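Local atomic coordinates of glycoside Hydrolase (Bacteroides uniformis, PDB entry 5T9X), a protein that probably hydrolyses agarose or a related red-algal galactan, as a family 16 glycoside hydrolase of a human gut symbiont. Residues D53-P58 and E165-I170; R110-V115 and R121-R126; S237-V242 and K271-V276; N249-V254 and T328-W333. One frame throughout, in Å; residues are numbered along the deposited sequence.

Interaction 1 (D53-P58 and E165-I170); sequences DKFPVP and EAYAKI
The backbones stay well apart, with the CA atoms of Phe-55 and Tyr-167 still 10.7 Å from each other, so the loop 53-58 meets strand 165-169 through side chains alone. The side chains of Phe-55 and Tyr-167 run roughly perpendicular to each other. The CE2 rim of Phe-55 lies over one face of the Tyr-167 ring, while the hydroxyl of Tyr-167 comes near the plane of the Phe-55 ring at its edge, CZ to OH 4.2 Å. Ring planes 56° apart and centroids 5.6 Å apart describe an oblique aromatic pair, neither stacked nor T-shaped. The Tyr-167 ring is also stacked with that of Trp-333, on the neighbouring strand 329-341. At the other end, Glu-165 runs out extended, its CG anti to the backbone N (chi1 -162°), which carries the carboxylate toward Pro-58; OE2 lies 4.0 Å from Pro-58 CD. That oxygen is hydrogen-bonded to Tyr-163 OH, and OE1 forms a salt bridge with Arg-335. Since Arg-335 also donates to the carbonyl oxygen of Phe-55, it ties the loop to the strand. The chemistry therefore implies two kinds of attachment: apolar ring contact between Phe-55 and Tyr-167, and polar anchoring relayed through Arg-335.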
# COMPACT_ATOMS: atom_id res chain seq x y z
N ASP A 53 6.78 -19.69 -4.00
CA ASP A 53 7.58 -20.22 -5.08
C ASP A 53 6.73 -20.86 -6.19
O ASP A 53 7.20 -20.99 -7.30
CB ASP A 53 8.65 -21.19 -4.55
CG ASP A 53 9.85 -20.47 -3.92
OD1 ASP A 53 10.16 -19.32 -4.33
OD2 ASP A 53 10.50 -21.08 -3.03
N LYS A 54 5.47 -21.17 -5.93
CA LYS A 54 4.58 -21.46 -7.06
C LYS A 54 4.46 -20.35 -8.10
O LYS A 54 3.99 -20.62 -9.21
CB LYS A 54 3.19 -21.88 -6.61
CG LYS A 54 2.40 -20.88 -5.79
CD LYS A 54 0.90 -21.25 -5.82
CE LYS A 54 0.24 -21.13 -4.46
NZ LYS A 54 -1.12 -21.75 -4.47
N PHE A 55 4.85 -19.13 -7.74
CA PHE A 55 4.81 -18.00 -8.66
C PHE A 55 6.21 -17.50 -8.95
O PHE A 55 6.92 -17.12 -8.04
CB PHE A 55 4.06 -16.83 -8.06
CG PHE A 55 2.63 -17.11 -7.65
CD1 PHE A 55 1.65 -17.30 -8.59
CD2 PHE A 55 2.26 -17.05 -6.31
CE1 PHE A 55 0.33 -17.48 -8.20
CE2 PHE A 55 0.94 -17.25 -5.92
CZ PHE A 55 -0.03 -17.44 -6.87
N PRO A 56 6.62 -17.46 -10.22
CA PRO A 56 7.95 -16.90 -10.48
C PRO A 56 7.98 -15.38 -10.42
O PRO A 56 6.94 -14.72 -10.47
CB PRO A 56 8.23 -17.34 -11.91
CG PRO A 56 6.88 -17.33 -12.55
CD PRO A 56 5.88 -17.72 -11.47
N VAL A 57 9.19 -14.85 -10.31
CA VAL A 57 9.44 -13.44 -10.39
C VAL A 57 9.12 -13.08 -11.84
O VAL A 57 9.65 -13.68 -12.75
CB VAL A 57 10.86 -13.07 -9.97
CG1 VAL A 57 11.07 -11.57 -10.08
CG2 VAL A 57 11.11 -13.50 -8.53
N PRO A 58 8.20 -12.13 -12.06
CA PRO A 58 7.65 -12.00 -13.41
C PRO A 58 8.52 -11.25 -14.41
O PRO A 58 8.07 -10.99 -15.49
CB PRO A 58 6.33 -11.25 -13.18
CG PRO A 58 6.54 -10.48 -11.90
CD PRO A 58 7.56 -11.21 -11.09
N GLU A 165 6.66 -7.42 -4.02
CA GLU A 165 5.37 -8.00 -4.44
C GLU A 165 4.59 -8.39 -3.22
O GLU A 165 5.14 -9.07 -2.38
CB GLU A 165 5.57 -9.22 -5.36
CG GLU A 165 4.37 -9.64 -6.20
CD GLU A 165 4.64 -10.86 -7.11
OE1 GLU A 165 4.81 -11.96 -6.54
OE2 GLU A 165 4.64 -10.77 -8.37
N ALA A 166 3.34 -7.95 -3.11
CA ALA A 166 2.45 -8.46 -2.07
C ALA A 166 1.38 -9.35 -2.68
O ALA A 166 1.03 -9.20 -3.83
CB ALA A 166 1.82 -7.33 -1.28
N TYR A 167 0.93 -10.31 -1.88
CA TYR A 167 -0.20 -11.18 -2.18
C TYR A 167 -1.24 -10.82 -1.12
O TYR A 167 -1.04 -11.07 0.10
CB TYR A 167 0.21 -12.65 -2.06
CG TYR A 167 -0.75 -13.66 -2.65
CD1 TYR A 167 -1.25 -13.49 -3.93
CD2 TYR A 167 -1.08 -14.84 -1.96
CE1 TYR A 167 -2.09 -14.43 -4.50
CE2 TYR A 167 -1.93 -15.79 -2.53
CZ TYR A 167 -2.42 -15.58 -3.81
OH TYR A 167 -3.27 -16.46 -4.45
N ALA A 168 -2.32 -10.20 -1.58
CA ALA A 168 -3.21 -9.48 -0.68
C ALA A 168 -4.64 -9.54 -1.12
O ALA A 168 -4.96 -9.62 -2.32
CB ALA A 168 -2.77 -8.05 -0.62
N LYS A 169 -5.51 -9.44 -0.14
CA LYS A 169 -6.94 -9.40 -0.37
C LYS A 169 -7.47 -8.06 0.13
O LYS A 169 -7.60 -7.83 1.34
CB LYS A 169 -7.62 -10.56 0.35
CG LYS A 169 -9.09 -10.69 0.08
CD LYS A 169 -9.57 -12.01 0.67
CE LYS A 169 -10.85 -12.53 0.04
NZ LYS A 169 -11.96 -11.64 0.46
N ILE A 170 -7.81 -7.21 -0.82
CA ILE A 170 -8.24 -5.86 -0.54
C ILE A 170 -9.53 -5.88 0.29
O ILE A 170 -10.44 -6.66 0.02
CB ILE A 170 -8.44 -5.10 -1.85
CG1 ILE A 170 -7.06 -4.79 -2.46
CG2 ILE A 170 -9.24 -3.83 -1.65
CD1 ILE A 170 -7.11 -4.61 -3.96

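Interaction 2 (R110-V115 and R121-R126); sequences RDHISV and RIETSR
Backbone hydrogen bonds pair Ser-114 with Arg-121 in both directions, Ser-114 N to Arg-121 O at 3.0 Å and Arg-121 N to Ser-114 O at 2.7 Å, and Glu-123 N adds a third to His-112 O. One water joins Ser-114 OG to the same Arg-121 O, to which it donates. Among side-chain bonds, the imidazole of His-112 is held at both nitrogens. Its ND1 donates to Asp-111 OD1 (2.7 Å), with the acceptor only 14° out of the ring plane; its NE2 meets Ser-125 OG at the ring edge (2.8 Å, 163°). These two bonds would fix the ring's rotation, and Glu-123 lays OE2 over the rim of one face. A leucine in place of His-112 would probably leave Ser-125 OG and Asp-111 OD1 without their shared partner, and Ser-125 OG free to turn. Apolar contact lies on the sheet face bearing Ile-113 and Ile-122, which run side by side, CD1 to CG1 3.7 Å. That face packs on Val-152, Ile-301 and Met-303 of the second sheet. Ile-113 and Ile-122 form the non-hydrogen-bonded pair, and Ser-114 with Arg-121 the hydrogen-bonded pair, of an antiparallel beta hairpin in a beta sandwich.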
# COMPACT_ATOMS: atom_id res chain seq x y z
N ARG A 110 -1.84 0.45 17.44
CA ARG A 110 -0.99 -0.74 17.43
C ARG A 110 -1.79 -2.05 17.52
O ARG A 110 -1.51 -3.04 16.81
CB ARG A 110 0.05 -0.69 18.56
CG ARG A 110 1.09 0.40 18.40
CD ARG A 110 2.12 0.41 19.50
NE ARG A 110 3.01 1.56 19.33
CZ ARG A 110 4.03 1.64 18.47
NH1 ARG A 110 4.35 0.63 17.65
NH2 ARG A 110 4.74 2.76 18.41
N ASP A 111 -2.82 -2.04 18.36
CA ASP A 111 -3.60 -3.26 18.60
C ASP A 111 -4.55 -3.62 17.47
O ASP A 111 -5.21 -4.63 17.56
CB ASP A 111 -4.35 -3.19 19.96
CG ASP A 111 -5.50 -2.17 19.97
OD1 ASP A 111 -5.95 -1.69 18.92
OD2 ASP A 111 -5.98 -1.86 21.07
N HIS A 112 -4.64 -2.79 16.43
CA HIS A 112 -5.37 -3.14 15.21
C HIS A 112 -4.51 -3.92 14.20
O HIS A 112 -4.98 -4.21 13.09
CB HIS A 112 -6.01 -1.89 14.59
CG HIS A 112 -7.26 -1.48 15.30
ND1 HIS A 112 -7.29 -1.21 16.65
CD2 HIS A 112 -8.53 -1.34 14.86
CE1 HIS A 112 -8.53 -0.91 17.01
NE2 HIS A 112 -9.30 -0.98 15.94
N ILE A 113 -3.27 -4.25 14.58
CA ILE A 113 -2.38 -5.10 13.78
C ILE A 113 -2.22 -6.46 14.42
O ILE A 113 -1.91 -6.57 15.62
CB ILE A 113 -0.97 -4.51 13.71
CG1 ILE A 113 -1.00 -3.12 13.08
CG2 ILE A 113 -0.02 -5.45 12.98
CD1 ILE A 113 -1.60 -3.05 11.70
N SER A 114 -2.34 -7.51 13.61
CA SER A 114 -1.98 -8.84 14.06
C SER A 114 -1.61 -9.77 12.92
O SER A 114 -1.79 -9.45 11.74
CB SER A 114 -3.12 -9.44 14.90
OG SER A 114 -4.29 -9.68 14.11
N VAL A 115 -1.07 -10.93 13.29
CA VAL A 115 -0.75 -12.00 12.37
C VAL A 115 -1.34 -13.29 12.92
O VAL A 115 -1.10 -13.65 14.08
CB VAL A 115 0.76 -12.14 12.20
CG1 VAL A 115 1.05 -13.17 11.12
CG2 VAL A 115 1.38 -10.81 11.84
N ARG A 121 -2.95 -9.10 9.31
CA ARG A 121 -4.34 -8.70 9.37
C ARG A 121 -4.41 -7.29 9.96
O ARG A 121 -3.84 -7.03 11.03
CB ARG A 121 -5.15 -9.67 10.25
CG ARG A 121 -5.00 -11.16 9.90
CD ARG A 121 -5.67 -12.07 10.95
NE ARG A 121 -7.07 -11.66 11.09
CZ ARG A 121 -8.09 -12.12 10.36
NH1 ARG A 121 -7.93 -13.10 9.44
NH2 ARG A 121 -9.30 -11.58 10.57
N ILE A 122 -5.09 -6.38 9.25
CA ILE A 122 -5.29 -5.04 9.74
C ILE A 122 -6.77 -4.82 9.88
O ILE A 122 -7.47 -4.85 8.89
CB ILE A 122 -4.70 -4.01 8.76
CG1 ILE A 122 -3.23 -4.30 8.58
CG2 ILE A 122 -4.90 -2.58 9.28
CD1 ILE A 122 -2.54 -3.28 7.72
N GLU A 123 -7.24 -4.58 11.10
CA GLU A 123 -8.67 -4.35 11.33
C GLU A 123 -9.07 -2.86 11.41
O GLU A 123 -8.23 -1.99 11.55
CB GLU A 123 -9.22 -5.18 12.52
CG GLU A 123 -8.75 -4.88 13.95
CD GLU A 123 -9.69 -5.49 15.03
OE1 GLU A 123 -10.37 -6.52 14.74
OE2 GLU A 123 -9.78 -4.94 16.17
N THR A 124 -10.36 -2.62 11.30
CA THR A 124 -10.95 -1.31 11.46
C THR A 124 -12.13 -1.35 12.45
O THR A 124 -12.98 -2.20 12.35
CB THR A 124 -11.44 -0.82 10.11
OG1 THR A 124 -10.32 -0.82 9.23
CG2 THR A 124 -11.99 0.58 10.18
N SER A 125 -12.16 -0.41 13.38
CA SER A 125 -13.25 -0.30 14.33
C SER A 125 -13.50 1.15 14.62
O SER A 125 -12.74 2.00 14.18
CB SER A 125 -12.93 -1.06 15.62
OG SER A 125 -11.99 -0.36 16.42
N ARG A 126 -14.56 1.41 15.36
CA ARG A 126 -14.86 2.74 15.86
C ARG A 126 -15.60 2.59 17.18
O ARG A 126 -16.79 2.27 17.19
CB ARG A 126 -15.70 3.53 14.84
CG ARG A 126 -16.00 4.95 15.29
CD ARG A 126 -16.82 5.73 14.29
NE ARG A 126 -16.15 5.91 13.01
CZ ARG A 126 -16.68 5.66 11.81
NH1 ARG A 126 -17.92 5.24 11.67
NH2 ARG A 126 -15.94 5.84 10.71
O HOH W 1 -5.51 -7.56 13.08

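Interaction 3 (S237-V242 and K271-V276); sequences SWYKDV and KMVRRV
The ring of Tyr-239 is covered on both faces. Val-273 sits over the centre of one, its CG2 3.9 Å from the ring centroid and 10° off the normal, which meets the geometry of a CH-pi contact. On the opposite face, offset toward the rim, is the backbone N of Asp-241. Val-273 does not touch with one methyl alone: CB lies 3.5 Å from Tyr-239 CE1, and CG1 reaches the phenol end, 3.4 Å from CZ, so the branched side chain spreads over one face from the centre to the phenol end. The second flat group is the guanidinium of Arg-274, with Ser-237 N above its centre, 3.7 Å from CZ. Arg-274 gets there fully stretched, CG opposite the backbone N (chi1 -177°) and the chain extended to NE; its NH2 forms a salt bridge with Asp-234, whose carbonyl oxygen also bonds Ser-237 OG. Adjacent residues can both point toward 237-242 because Val-273 and Arg-274 form a classic beta bulge opposite Tyr-266. Cutting Tyr-239 back to an alanine is likely to strip Val-273 of its aromatic face and open a gap between the two strands. Around the pair, Leu-217 of strand 215-224 touches both Tyr-239 and Val-273, Trp-247 packs on Tyr-239, and Ile-281 of helix 279-282 lies against Arg-274. The contact thus joins strand 227-239 of one sheet to strand 271-277 of the other, beside that short helix.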
# COMPACT_ATOMS: atom_id res chain seq x y z
N SER A 237 -3.04 4.99 -14.58
CA SER A 237 -2.72 4.97 -13.16
C SER A 237 -3.81 4.34 -12.34
O SER A 237 -3.53 3.87 -11.26
CB SER A 237 -2.41 6.38 -12.64
OG SER A 237 -3.48 7.28 -12.83
N TRP A 238 -5.05 4.34 -12.84
CA TRP A 238 -6.13 3.59 -12.18
C TRP A 238 -6.43 2.34 -12.99
O TRP A 238 -7.22 2.37 -13.92
CB TRP A 238 -7.37 4.46 -11.95
CG TRP A 238 -7.16 5.50 -10.91
CD1 TRP A 238 -6.63 6.72 -11.12
CD2 TRP A 238 -7.43 5.41 -9.52
NE1 TRP A 238 -6.58 7.42 -9.93
CE2 TRP A 238 -7.05 6.63 -8.94
CE3 TRP A 238 -7.95 4.41 -8.71
CZ2 TRP A 238 -7.19 6.90 -7.58
CZ3 TRP A 238 -8.09 4.66 -7.36
CH2 TRP A 238 -7.71 5.91 -6.80
N TYR A 239 -5.78 1.24 -12.59
CA TYR A 239 -5.75 0.01 -13.34
C TYR A 239 -7.03 -0.78 -13.23
O TYR A 239 -7.49 -1.09 -12.15
CB TYR A 239 -4.58 -0.90 -12.91
CG TYR A 239 -4.52 -2.15 -13.73
CD1 TYR A 239 -4.24 -2.08 -15.10
CD2 TYR A 239 -4.83 -3.39 -13.19
CE1 TYR A 239 -4.24 -3.21 -15.90
CE2 TYR A 239 -4.83 -4.54 -13.97
CZ TYR A 239 -4.54 -4.44 -15.34
OH TYR A 239 -4.52 -5.57 -16.14
N LYS A 240 -7.57 -1.13 -14.38
CA LYS A 240 -8.75 -1.96 -14.54
C LYS A 240 -8.32 -3.01 -15.53
O LYS A 240 -7.69 -2.65 -16.51
CB LYS A 240 -9.83 -1.08 -15.17
CG LYS A 240 -11.25 -1.57 -15.10
CD LYS A 240 -12.08 -1.01 -16.26
CE LYS A 240 -12.03 0.52 -16.37
NZ LYS A 240 -12.44 1.14 -17.66
N ASP A 241 -8.60 -4.29 -15.28
CA ASP A 241 -8.37 -5.31 -16.34
C ASP A 241 -9.57 -5.46 -17.27
O ASP A 241 -10.68 -4.96 -17.00
CB ASP A 241 -7.83 -6.67 -15.81
CG ASP A 241 -8.87 -7.54 -15.06
OD1 ASP A 241 -10.09 -7.19 -14.94
OD2 ASP A 241 -8.40 -8.60 -14.56
N VAL A 242 -9.32 -6.13 -18.38
CA VAL A 242 -10.31 -6.29 -19.43
C VAL A 242 -11.59 -7.05 -19.02
O VAL A 242 -12.65 -6.76 -19.53
CB VAL A 242 -9.66 -6.88 -20.71
CG1 VAL A 242 -8.95 -8.21 -20.41
CG2 VAL A 242 -10.71 -7.01 -21.81
N LYS A 271 1.68 -10.28 -14.61
CA LYS A 271 1.61 -9.65 -15.92
C LYS A 271 2.03 -8.19 -15.75
O LYS A 271 1.62 -7.50 -14.81
CB LYS A 271 0.20 -9.75 -16.48
CG LYS A 271 0.14 -9.56 -17.99
CD LYS A 271 -1.05 -8.70 -18.47
CE LYS A 271 -0.94 -8.35 -19.96
NZ LYS A 271 -1.63 -7.07 -20.29
N MET A 272 2.86 -7.72 -16.67
CA MET A 272 3.31 -6.34 -16.65
C MET A 272 2.18 -5.46 -17.22
O MET A 272 1.88 -5.56 -18.40
CB MET A 272 4.64 -6.26 -17.39
CG MET A 272 5.05 -4.99 -18.08
SD MET A 272 4.94 -3.40 -17.24
CE MET A 272 4.39 -2.52 -18.71
N VAL A 273 1.56 -4.64 -16.36
CA VAL A 273 0.36 -3.85 -16.75
C VAL A 273 0.57 -2.35 -16.81
O VAL A 273 -0.32 -1.65 -17.24
CB VAL A 273 -0.87 -4.06 -15.82
CG1 VAL A 273 -1.35 -5.51 -15.82
CG2 VAL A 273 -0.61 -3.57 -14.40
N ARG A 274 1.70 -1.83 -16.32
CA ARG A 274 1.99 -0.41 -16.40
C ARG A 274 3.46 -0.10 -16.24
O ARG A 274 4.07 -0.42 -15.21
CB ARG A 274 1.23 0.36 -15.33
CG ARG A 274 1.48 1.86 -15.44
CD ARG A 274 0.45 2.60 -14.63
NE ARG A 274 0.74 4.02 -14.46
CZ ARG A 274 0.56 4.97 -15.37
NH1 ARG A 274 0.09 4.67 -16.59
NH2 ARG A 274 0.85 6.23 -15.05
N ARG A 275 4.01 0.59 -17.24
CA ARG A 275 5.40 1.01 -17.22
C ARG A 275 5.46 2.51 -17.03
O ARG A 275 4.83 3.26 -17.80
CB ARG A 275 6.07 0.62 -18.55
CG ARG A 275 7.43 1.29 -18.80
CD ARG A 275 8.38 0.43 -19.63
NE ARG A 275 7.63 -0.24 -20.69
CZ ARG A 275 7.51 -1.56 -20.86
NH1 ARG A 275 8.16 -2.44 -20.07
NH2 ARG A 275 6.75 -1.99 -21.85
N VAL A 276 6.24 2.96 -16.05
CA VAL A 276 6.43 4.39 -15.79
C VAL A 276 7.93 4.71 -15.98
O VAL A 276 8.78 4.39 -15.14
CB VAL A 276 5.89 4.74 -14.40
CG1 VAL A 276 6.23 6.16 -14.01
CG2 VAL A 276 4.38 4.51 -14.34

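Interaction 4 (N249-V254 and T328-W333); sequences NDFHRV and TFLVDW. With NA (sodium ion), chain D.
This contact borders the sodium site, to which Asp-332 contributes two ligands: its carbonyl O at 2.4 Å and its carboxylate OD1 at 2.2 Å. Gripping the metal with main chain and side chain at once, Asp-332 chelates it, while Glu-51, Asp-75, Asn-77 and Gly-118 supply further protein ligands. CG anti to the backbone N (chi1 -175°) brings OD1 to the sodium beside the residue's own carbonyl O. The CB of Asp-332 offers an apolar surface, and Phe-251 CE1 rests 3.9 Å from it. The Phe-251 ring and the Asp-332 carboxylate are turned 66° against each other. The ring also reaches Leu-330, with CZ 4.0 Å from CB and equally far from CD1, so the CE1-CZ end of Phe-251 spans two residues of strand 329-333 that point the same way. At its own backbone, Phe-251 N donates to the anti lone pair of Asp-250 OD1, 2.8 Å away. Further along, the aliphatic part of Arg-253 meets the indole of Trp-333, CG to CH2 3.8 Å; the guanidinium and indole planes differ by 47°, so the charged end is not stacked on the ring. Trp-333 is also met edge-to-face by Trp-52. Strand 162-169 runs between these two strands and pairs with both, which is why the two segments share no backbone pairing and meet chiefly through side chains. Asp-332 and Trp-333 form a classic beta bulge facing Tyr-167, placed at a metal site on a sheet of the beta sandwich, consistent with the cation sites known in family 16 glycoside hydrolases.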
# COMPACT_ATOMS: atom_id res chain seq x y z
N ASN A 249 -12.51 -9.69 -4.12
CA ASN A 249 -13.02 -11.06 -4.04
C ASN A 249 -11.97 -12.14 -3.84
O ASN A 249 -12.33 -13.25 -3.53
CB ASN A 249 -13.87 -11.40 -5.28
CG ASN A 249 -15.18 -10.60 -5.32
OD1 ASN A 249 -15.66 -10.10 -4.31
ND2 ASN A 249 -15.74 -10.49 -6.50
N ASP A 250 -10.71 -11.83 -4.03
CA ASP A 250 -9.69 -12.83 -3.82
C ASP A 250 -8.33 -12.21 -3.49
O ASP A 250 -8.19 -10.98 -3.47
CB ASP A 250 -9.59 -13.71 -5.07
CG ASP A 250 -9.40 -15.18 -4.73
OD1 ASP A 250 -8.55 -15.54 -3.85
OD2 ASP A 250 -10.14 -15.99 -5.35
N PHE A 251 -7.36 -13.08 -3.18
CA PHE A 251 -5.94 -12.72 -3.10
C PHE A 251 -5.39 -12.48 -4.50
O PHE A 251 -5.74 -13.18 -5.45
CB PHE A 251 -5.13 -13.78 -2.35
CG PHE A 251 -5.39 -13.79 -0.87
CD1 PHE A 251 -4.63 -12.99 -0.01
CD2 PHE A 251 -6.45 -14.53 -0.34
CE1 PHE A 251 -4.88 -12.96 1.36
CE2 PHE A 251 -6.73 -14.51 1.03
CZ PHE A 251 -5.93 -13.72 1.89
N HIS A 252 -4.61 -11.40 -4.64
CA HIS A 252 -3.92 -11.08 -5.91
C HIS A 252 -2.49 -10.66 -5.61
O HIS A 252 -2.23 -10.06 -4.55
CB HIS A 252 -4.65 -9.98 -6.68
CG HIS A 252 -5.95 -10.41 -7.23
ND1 HIS A 252 -6.08 -10.99 -8.47
CD2 HIS A 252 -7.20 -10.36 -6.71
CE1 HIS A 252 -7.34 -11.28 -8.71
NE2 HIS A 252 -8.05 -10.90 -7.65
N ARG A 253 -1.59 -11.00 -6.52
CA ARG A 253 -0.25 -10.48 -6.50
C ARG A 253 -0.23 -9.10 -7.18
O ARG A 253 -0.67 -8.96 -8.32
CB ARG A 253 0.68 -11.39 -7.28
CG ARG A 253 1.06 -12.71 -6.61
CD ARG A 253 1.84 -13.53 -7.63
NE ARG A 253 0.93 -14.06 -8.63
CZ ARG A 253 1.23 -14.41 -9.87
NH1 ARG A 253 2.44 -14.27 -10.38
NH2 ARG A 253 0.26 -14.91 -10.63
N VAL A 254 0.29 -8.10 -6.49
CA VAL A 254 0.66 -6.83 -7.09
C VAL A 254 2.07 -6.49 -6.65
O VAL A 254 2.37 -6.47 -5.46
CB VAL A 254 -0.24 -5.68 -6.62
CG1 VAL A 254 0.02 -4.43 -7.48
CG2 VAL A 254 -1.70 -6.11 -6.64
N THR A 328 -11.28 -5.81 7.32
CA THR A 328 -9.98 -6.35 7.62
C THR A 328 -9.22 -6.50 6.29
O THR A 328 -9.69 -7.17 5.38
CB THR A 328 -10.13 -7.69 8.36
OG1 THR A 328 -10.69 -7.45 9.66
CG2 THR A 328 -8.81 -8.38 8.54
N PHE A 329 -8.07 -5.85 6.17
CA PHE A 329 -7.13 -6.04 5.05
C PHE A 329 -6.20 -7.20 5.41
O PHE A 329 -5.70 -7.24 6.55
CB PHE A 329 -6.35 -4.74 4.83
CG PHE A 329 -5.43 -4.73 3.65
CD1 PHE A 329 -5.71 -5.43 2.50
CD2 PHE A 329 -4.29 -3.94 3.68
CE1 PHE A 329 -4.84 -5.40 1.42
CE2 PHE A 329 -3.42 -3.87 2.60
CZ PHE A 329 -3.69 -4.61 1.47
N LEU A 330 -6.00 -8.12 4.46
CA LEU A 330 -5.21 -9.35 4.65
C LEU A 330 -4.05 -9.38 3.68
O LEU A 330 -4.25 -9.19 2.49
CB LEU A 330 -6.04 -10.60 4.36
CG LEU A 330 -7.28 -10.82 5.24
CD1 LEU A 330 -8.12 -12.02 4.82
CD2 LEU A 330 -6.84 -10.95 6.70
N VAL A 331 -2.86 -9.63 4.20
CA VAL A 331 -1.70 -9.84 3.37
C VAL A 331 -1.10 -11.16 3.77
O VAL A 331 -0.65 -11.34 4.91
CB VAL A 331 -0.67 -8.72 3.51
CG1 VAL A 331 0.61 -9.08 2.76
CG2 VAL A 331 -1.25 -7.42 2.97
N ASP A 332 -1.10 -12.07 2.81
CA ASP A 332 -0.69 -13.46 3.00
C ASP A 332 0.81 -13.50 3.00
O ASP A 332 1.42 -14.23 3.78
CB ASP A 332 -1.25 -14.29 1.83
CG ASP A 332 -0.99 -15.79 1.96
OD1 ASP A 332 -0.41 -16.29 2.97
OD2 ASP A 332 -1.38 -16.47 0.98
N TRP A 333 1.41 -12.76 2.10
CA TRP A 333 2.85 -12.58 2.10
C TRP A 333 3.29 -11.35 1.34
O TRP A 333 2.54 -10.77 0.51
CB TRP A 333 3.56 -13.82 1.52
CG TRP A 333 3.08 -14.39 0.21
CD1 TRP A 333 2.38 -15.52 0.07
CD2 TRP A 333 3.35 -13.92 -1.12
NE1 TRP A 333 2.16 -15.80 -1.26
CE2 TRP A 333 2.75 -14.82 -2.01
CE3 TRP A 333 4.03 -12.82 -1.65
CZ2 TRP A 333 2.80 -14.67 -3.38
CZ3 TRP A 333 4.08 -12.66 -3.02
CH2 TRP A 333 3.47 -13.58 -3.87
NA NA D . 1.15 -16.50 4.50

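From the N terminus, interaction 1 closes a long loop by bringing 53-58 onto strand 162-169. Interaction 2, a hairpin with five residues between its segments, is nested inside that loop. Interactions 3 and 4 follow in series and cross: 249-254 falls between the two segments of interaction 3, and 328-333 comes after both. Strand 329-341 draws three contacts together, since Tyr-167 O lies 2.9 Å from Asp-332 N, and Ile-122 N lies 2.9 Å from Phe-329 O, both probable hydrogen bonds. Interactions 1, 2 and 4 thus share one antiparallel sheet, whereas interaction 3, its centre about 30 Å from that of interaction 2, fastens this sheet to the other.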